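Local coordinates for protein coenzyme A transferase (Yersinia pestis, PDB 3QLI) that probably transfers coenzyme A from an acyl-CoA thioester to a carboxylate such as acetate, at residues N336-I341 against C347-M352; S392-R397 against E435-D440. All blocks are in the same frame, centred on the assembly; numbering follows the deposited sequence.

Contact 1: N336-I341 against C347-M352; sequences NATLQI and CNSEHM
The backbone oxygen of Asn-348 receives three donors from 336-341: the amides of Leu-339 and Gln-340 and the hydroxyl of Thr-338. Two consecutive residues, Leu-339 and Gln-340, thus face one, which makes a classic beta bulge at the end of the short antiparallel hairpin of strands 340-342 and 347-348. The Gln-340 amide (N to Asn-348 O, 3.0 Å) lies in the carbonyl plane and that of Leu-339 is tilted from it, whereas Thr-338 OG1 sits above the plane, 2.8 Å from Asn-348 O. Thr-338 reaches this place because OG1 is turned trans to its own backbone N (chi1 -173°). In return, Asn-348 N gives a hydrogen bond to Gln-340 O, completing the hydrogen-bonded pair.

The side chains of these two residues run side by side. Asn-348 ND2 donates almost straight to Gln-340 OE1 at 3.0 Å, in the Asn-348 amide plane although the two amides are turned 59° apart. On the other face of the hairpin, Ile-341 CG1 packs on Cys-347 SG. Beyond the bulge, Leu-339 CD1 stands over the centre of the His-351 ring in a CH-pi contact, 3.6 Å from the centroid.

Several second-shell bonds set these groups. Asn-348 OD1 accepts from Glu-350 N in an Asx turn and also from Gln-356 NE2, which should fix the amide's rotation. Glu-350 OE1 is held by Tyr-357 N. Leu-339 and Glu-350 each contact a coenzyme A in a structure of this protein, so the bulge and the Asx turn carry residues of the CoA-binding region. A water bridges the two segments, lying 2.9 Å from Thr-338 OG1 and 2.8 Å from Ser-349 OG.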
# COMPACT_ATOMS: atom_id res chain seq x y z
N ASN A 336 11.86 1.63 11.31
CA ASN A 336 12.00 0.28 10.77
C ASN A 336 13.38 0.08 10.18
O ASN A 336 14.03 1.03 9.77
CB ASN A 336 10.96 0.03 9.69
CG ASN A 336 9.57 -0.10 10.26
OD1 ASN A 336 9.34 -0.91 11.15
ND2 ASN A 336 8.64 0.70 9.75
N ALA A 337 13.83 -1.17 10.11
CA ALA A 337 15.14 -1.47 9.56
C ALA A 337 14.96 -2.09 8.18
O ALA A 337 13.88 -2.56 7.85
CB ALA A 337 15.87 -2.44 10.48
N THR A 338 16.01 -2.07 7.36
CA THR A 338 15.94 -2.76 6.08
C THR A 338 17.28 -3.43 5.79
O THR A 338 18.25 -3.22 6.51
CB THR A 338 15.55 -1.80 4.96
OG1 THR A 338 15.33 -2.55 3.76
CG2 THR A 338 16.65 -0.77 4.73
N LEU A 339 17.34 -4.25 4.74
CA LEU A 339 18.60 -4.89 4.36
C LEU A 339 19.29 -4.12 3.24
O LEU A 339 20.52 -4.02 3.20
CB LEU A 339 18.35 -6.35 3.93
CG LEU A 339 17.88 -7.27 5.06
CD1 LEU A 339 17.76 -8.71 4.57
CD2 LEU A 339 18.83 -7.19 6.24
N GLN A 340 18.50 -3.58 2.32
CA GLN A 340 19.06 -2.84 1.19
C GLN A 340 18.19 -1.65 0.84
O GLN A 340 16.96 -1.68 1.02
CB GLN A 340 19.13 -3.73 -0.05
CG GLN A 340 19.81 -5.06 0.13
CD GLN A 340 19.70 -5.89 -1.13
OE1 GLN A 340 18.60 -6.12 -1.63
NE2 GLN A 340 20.84 -6.31 -1.67
N ILE A 341 18.82 -0.61 0.30
CA ILE A 341 18.10 0.52 -0.27
C ILE A 341 18.67 0.76 -1.66
O ILE A 341 19.89 0.79 -1.83
CB ILE A 341 18.31 1.80 0.58
CG1 ILE A 341 17.87 1.58 2.03
CG2 ILE A 341 17.55 2.97 -0.03
CD1 ILE A 341 18.08 2.82 2.92
N CYS A 347 13.12 -0.00 -0.76
CA CYS A 347 13.84 -0.75 0.28
C CYS A 347 13.48 -2.23 0.24
O CYS A 347 12.35 -2.61 -0.11
CB CYS A 347 13.52 -0.19 1.67
SG CYS A 347 13.84 1.62 1.74
N ASN A 348 14.45 -3.07 0.62
CA ASN A 348 14.26 -4.52 0.63
C ASN A 348 14.68 -5.12 1.96
O ASN A 348 15.81 -4.92 2.40
CB ASN A 348 15.06 -5.17 -0.49
CG ASN A 348 14.94 -6.68 -0.48
OD1 ASN A 348 13.87 -7.22 -0.17
ND2 ASN A 348 16.02 -7.37 -0.81
N SER A 349 13.77 -5.87 2.58
CA SER A 349 14.06 -6.52 3.85
C SER A 349 14.16 -8.04 3.70
O SER A 349 14.37 -8.75 4.67
CB SER A 349 12.98 -6.20 4.88
OG SER A 349 13.04 -4.85 5.29
N GLU A 350 14.00 -8.54 2.48
CA GLU A 350 13.99 -9.98 2.27
C GLU A 350 15.40 -10.56 2.21
O GLU A 350 16.20 -10.13 1.39
CB GLU A 350 13.23 -10.33 0.99
CG GLU A 350 13.27 -11.80 0.64
CD GLU A 350 12.70 -12.67 1.75
OE1 GLU A 350 11.55 -12.42 2.18
OE2 GLU A 350 13.42 -13.58 2.21
N HIS A 351 15.69 -11.54 3.07
CA HIS A 351 17.01 -12.18 3.08
C HIS A 351 17.26 -13.05 1.86
O HIS A 351 18.39 -13.17 1.40
CB HIS A 351 17.20 -13.03 4.34
CG HIS A 351 17.59 -12.26 5.56
ND1 HIS A 351 16.67 -11.77 6.46
CD2 HIS A 351 18.81 -11.91 6.05
CE1 HIS A 351 17.29 -11.14 7.44
NE2 HIS A 351 18.59 -11.21 7.21
N MET A 352 16.22 -13.70 1.34
CA MET A 352 16.40 -14.64 0.23
C MET A 352 16.49 -13.94 -1.12
O MET A 352 15.53 -13.30 -1.56
CB MET A 352 15.29 -15.69 0.20
CG MET A 352 15.24 -16.57 1.44
SD MET A 352 14.15 -18.00 1.28
CE MET A 352 15.11 -19.06 0.19
O HOH W 1 12.42 -2.66 3.63

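Contact 2: S392-R397 against E435-D440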
# COMPACT_ATOMS: atom_id res chain seq x y z
N SER A 392 28.11 -3.25 -0.35
CA SER A 392 27.27 -2.09 -0.13
C SER A 392 25.82 -2.49 0.09
O SER A 392 25.29 -3.33 -0.64
CB SER A 392 27.36 -1.14 -1.32
OG SER A 392 26.61 0.04 -1.07
N ARG A 393 25.17 -1.88 1.07
CA ARG A 393 23.73 -2.11 1.26
C ARG A 393 22.93 -1.05 0.54
O ARG A 393 21.69 -1.14 0.46
CB ARG A 393 23.37 -2.18 2.75
CG ARG A 393 23.87 -3.45 3.44
CD ARG A 393 23.41 -3.51 4.89
NE ARG A 393 23.75 -4.77 5.55
CZ ARG A 393 23.08 -5.91 5.38
NH1 ARG A 393 22.04 -5.97 4.55
NH2 ARG A 393 23.46 -7.00 6.03
N ILE A 394 23.62 -0.05 0.00
CA ILE A 394 23.01 0.91 -0.91
C ILE A 394 23.36 0.44 -2.32
O ILE A 394 24.53 0.38 -2.68
CB ILE A 394 23.56 2.34 -0.70
CG1 ILE A 394 23.45 2.76 0.78
CG2 ILE A 394 22.86 3.32 -1.66
CD1 ILE A 394 22.01 2.71 1.36
N ILE A 395 22.34 0.09 -3.10
CA ILE A 395 22.60 -0.61 -4.36
C ILE A 395 21.90 0.06 -5.54
O ILE A 395 20.98 0.87 -5.35
CB ILE A 395 22.17 -2.10 -4.28
CG1 ILE A 395 20.65 -2.22 -4.07
CG2 ILE A 395 22.92 -2.80 -3.16
CD1 ILE A 395 20.12 -3.65 -4.18
N PRO A 396 22.35 -0.25 -6.76
CA PRO A 396 21.70 0.38 -7.92
C PRO A 396 20.21 0.07 -7.96
O PRO A 396 19.40 0.98 -8.12
CB PRO A 396 22.41 -0.26 -9.11
CG PRO A 396 23.77 -0.68 -8.57
CD PRO A 396 23.48 -1.12 -7.15
N ARG A 397 19.86 -1.21 -7.83
CA ARG A 397 18.50 -1.67 -8.08
C ARG A 397 18.21 -3.00 -7.38
O ARG A 397 18.92 -3.98 -7.58
CB ARG A 397 18.27 -1.81 -9.59
CG ARG A 397 16.84 -2.09 -10.00
CD ARG A 397 16.74 -2.24 -11.51
NE ARG A 397 15.37 -2.49 -11.95
CZ ARG A 397 14.85 -3.70 -12.15
NH1 ARG A 397 15.59 -4.79 -11.95
NH2 ARG A 397 13.60 -3.83 -12.56
N GLU A 435 24.87 9.88 -1.37
CA GLU A 435 25.62 10.51 -0.28
C GLU A 435 25.43 9.80 1.07
O GLU A 435 26.15 10.09 2.03
CB GLU A 435 25.34 12.02 -0.19
CG GLU A 435 25.79 12.80 -1.43
CD GLU A 435 27.22 12.43 -1.87
OE1 GLU A 435 28.15 12.72 -1.10
OE2 GLU A 435 27.40 11.84 -2.97
N LEU A 436 24.47 8.87 1.13
CA LEU A 436 24.31 8.04 2.34
C LEU A 436 25.08 6.73 2.24
O LEU A 436 25.16 5.98 3.21
CB LEU A 436 22.84 7.72 2.61
CG LEU A 436 21.91 8.88 2.96
CD1 LEU A 436 20.56 8.37 3.47
CD2 LEU A 436 22.54 9.82 3.98
N ALA A 437 25.61 6.44 1.06
CA ALA A 437 26.39 5.21 0.87
C ALA A 437 27.79 5.41 1.45
O ALA A 437 28.23 6.54 1.65
CB ALA A 437 26.49 4.87 -0.62
N HIS A 438 28.49 4.32 1.74
CA HIS A 438 29.87 4.43 2.19
C HIS A 438 30.72 5.10 1.10
O HIS A 438 30.54 4.84 -0.10
CB HIS A 438 30.46 3.06 2.57
CG HIS A 438 31.77 3.14 3.28
ND1 HIS A 438 32.96 3.39 2.62
CD2 HIS A 438 32.09 3.06 4.60
CE1 HIS A 438 33.95 3.44 3.50
NE2 HIS A 438 33.44 3.25 4.71
N PRO A 439 31.65 5.98 1.50
CA PRO A 439 32.50 6.61 0.48
C PRO A 439 33.12 5.62 -0.53
O PRO A 439 33.22 5.96 -1.72
CB PRO A 439 33.59 7.29 1.31
CG PRO A 439 32.85 7.69 2.58
CD PRO A 439 31.87 6.53 2.85
N ASP A 440 33.49 4.42 -0.09
CA ASP A 440 34.10 3.45 -1.01
C ASP A 440 33.22 3.10 -2.22
O ASP A 440 33.72 2.63 -3.24
CB ASP A 440 34.46 2.16 -0.28
CG ASP A 440 35.57 2.36 0.75
OD1 ASP A 440 36.20 3.44 0.75
OD2 ASP A 440 35.81 1.42 1.54
O HOH W 2 27.52 1.86 0.94
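Apolar packing carries the direct contact, and most of it falls between Ile-394 and Ala-437. The beta-branch carbon of the isoleucine meets the alanine methyl, Ile-394 CB to Ala-437 CB at 3.9 Å, while Ile-394 CG1 lies 3.8 Å from Ala-437 CA. With CG1 beside its own backbone N (chi1 -53°) and CG2 trans to that N, both branches of Ile-394 come within van der Waals range of the methyl. Leu-445 of helix 439-451 touches both Ile-394 and Ala-437, and Ile-341 also packs on Ile-394, so the pair is buried.

In the fold, this joins strand 394-395, an outer strand, within this chain, of the small sheet it forms with 340-342 and 347-348, to the turn between helices 426-434 and 439-451, the last two helices of the chain.

Polar links between the segments pass through water. One molecule donates to Ser-392 OG at 2.9 Å and accepts from His-438 N at 2.8 Å, bridging the end of strand 391-392 to the turn beside the apolar pair. Ser-392 OG in turn donates to Ile-394 O, 2.7 Å away, so the hydroxyl has both a donor and an acceptor role and links the ends of strands 391-392 and 394-395 across Arg-393.

A capping bond marks the turn. His-438 occupies the N-cap position of helix 439-451, and its ND1 accepts from Asp-440 N at 2.9 Å, nearly straight and close to the ring plane. Pro-439 CD packs over one face of the same ring, 3.3 Å above its plane and offset toward the rim.

Overall arrangement
The two contacts lie about 14 Å apart, centre to centre, and follow one another in sequence, contact 1 first. They meet in the small sheet, where strand 340-342 lies between 347-348 on one side and 394-395 on the other, with Ile-341 O accepting from Ile-395 N. A further hydrogen bond, Arg-393 NH1 to Leu-339 O at 2.8 Å, joins two residues that contact coenzyme A in a structure of this protein. Contact 2 continues outward from this sheet to the C-terminal helix, so residues of the CoA-binding region and the last helix, 439-451, both adjoin this small sheet.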